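Local coordinates for ENT (Trypanosoma brucei brucei, PDB 5ZX1), which is the ENT domain of a longer trypanosome protein and probably takes part in transcription or chromatin-linked regulation, its exact role being unestablished, at residues Thr96-Ala100 / Ser101-Lys105. Residues are numbered along the deposited sequence; the frame is centred on the assembly and turned at random.
Sequences TSVAA and SGVLK
The carbonyl of V98 and the hydroxyl of S101 meet where helix 93-101 ends: V98 O takes the S101 hydroxyl, a water and, weakly, G102 N, while S101 OG takes V103 N. One step earlier the helix still bonds regularly: S101 N donates to S97 O at 2.7 Å. The next bond is already failing, since G102 N lies 3.4 Å from V98 O with an N-H...O angle of 140°, a weak hydrogen bond. V98 O is nevertheless well supplied. The hydroxyl S101 OG donates to it at 3.1 Å, coming in steeply at a C=O...OG angle of 112° and tilted from the carbonyl plane, while a water gives its hydrogen to the same V98 O at 2.7 Å. With chi1 of S101 at 77°, OG lies between its own N and carbonyl carbon, and there it also accepts from V103 N, 3.2 Å away, in a nearly straight bond. The water in turn accepts from L104 N, bridging the end of the helix to the short 3-10 segment 103-105. K105 N bonds back to G102 O at 3.1 Å, giving the i to i+3 turn of that segment.

Beside this polar network, V98 CG1 rests against L104 CD1 at 3.7 Å, and V103 CG2 lies farther from that V98 methyl, CG1, at 4.2 Å. V98 and L104 both reach M54 of helix 30-56, which ties this surface turn to the long helix. At the other end of the segment, S97 OG bonds back to V93 O within its own helix. The whole is a helix C-terminus that the chain leaves through a glycine of positive phi, G102, with an ST turn at S101 leading into a 3-10 segment.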
loop_
_atom_site.group_PDB
_atom_site.type_symbol
_atom_site.label_atom_id
_atom_site.label_comp_id
_atom_site.label_asym_id
_atom_site.label_seq_id
_atom_site.Cartn_x
_atom_site.Cartn_y
_atom_site.Cartn_z
ATOM N N THR A 96 5.988 10.045 -3.385
ATOM C CA THR A 96 5.774 11.141 -4.326
ATOM C C THR A 96 7.000 11.387 -5.240
ATOM O O THR A 96 6.833 11.686 -6.424
ATOM C CB THR A 96 5.398 12.455 -3.588
ATOM O OG1 THR A 96 6.434 12.806 -2.670
ATOM C CG2 THR A 96 4.119 12.276 -2.805
ATOM N N SER A 97 8.223 11.255 -4.721
ATOM C CA SER A 97 9.410 11.420 -5.577
ATOM C C SER A 97 9.479 10.377 -6.690
ATOM O O SER A 97 9.856 10.686 -7.824
ATOM C CB SER A 97 10.686 11.350 -4.757
ATOM O OG SER A 97 10.537 12.091 -3.572
ATOM N N VAL A 98 9.124 9.140 -6.363
ATOM C CA VAL A 98 9.110 8.072 -7.360
ATOM C C VAL A 98 8.030 8.319 -8.409
ATOM O O VAL A 98 8.232 8.062 -9.599
ATOM C CB VAL A 98 8.910 6.706 -6.700
ATOM C CG1 VAL A 98 8.848 5.596 -7.761
ATOM C CG2 VAL A 98 10.019 6.450 -5.694
ATOM N N ALA A 99 6.877 8.816 -7.983
ATOM C CA ALA A 99 5.836 9.134 -8.952
ATOM C C ALA A 99 6.285 10.324 -9.802
ATOM O O ALA A 99 6.054 10.376 -11.016
ATOM C CB ALA A 99 4.517 9.419 -8.257
ATOM N N ALA A 100 6.961 11.269 -9.160
ATOM C CA ALA A 100 7.441 12.461 -9.851
ATOM C C ALA A 100 8.550 12.124 -10.853
ATOM O O ALA A 100 8.529 12.593 -11.989
ATOM C CB ALA A 100 7.929 13.485 -8.852
ATOM N N SER A 101 9.515 11.312 -10.435
ATOM C CA SER A 101 10.644 10.984 -11.306
ATOM C C SER A 101 10.222 10.295 -12.615
ATOM O O SER A 101 10.890 10.435 -13.647
ATOM C CB SER A 101 11.636 10.089 -10.565
ATOM O OG SER A 101 11.156 8.756 -10.497
ATOM N N GLY A 102 9.132 9.535 -12.569
ATOM C CA GLY A 102 8.718 8.734 -13.710
ATOM C C GLY A 102 9.582 7.521 -14.034
ATOM O O GLY A 102 9.426 6.928 -15.098
ATOM N N VAL A 103 10.471 7.126 -13.123
ATOM C CA VAL A 103 11.356 5.971 -13.366
ATOM C C VAL A 103 10.596 4.657 -13.612
ATOM O O VAL A 103 11.083 3.780 -14.342
ATOM C CB VAL A 103 12.383 5.769 -12.196
ATOM C CG1 VAL A 103 13.411 6.898 -12.165
ATOM C CG2 VAL A 103 11.679 5.639 -10.851
ATOM N N LEU A 104 9.411 4.508 -13.023
ATOM C CA LEU A 104 8.675 3.251 -13.159
ATOM C C LEU A 104 8.063 3.101 -14.548
ATOM O O LEU A 104 7.686 2.005 -14.955
ATOM C CB LEU A 104 7.598 3.133 -12.077
ATOM C CG LEU A 104 8.276 2.775 -10.756
ATOM C CD1 LEU A 104 7.296 2.754 -9.596
ATOM C CD2 LEU A 104 9.020 1.432 -10.907
ATOM N N LYS A 105 7.987 4.205 -15.280
ATOM C CA LYS A 105 7.535 4.195 -16.660
ATOM C C LYS A 105 8.683 3.960 -17.641
ATOM O O LYS A 105 8.462 3.891 -18.837
ATOM C CB LYS A 105 6.819 5.522 -16.958
ATOM C CG LYS A 105 5.649 5.778 -16.014
ATOM C CD LYS A 105 5.169 7.223 -16.043
ATOM C CE LYS A 105 3.923 7.389 -15.168
ATOM N NZ LYS A 105 3.279 8.733 -15.325
HETATM O O HOH W 1 8.000 6.231 -11.539
#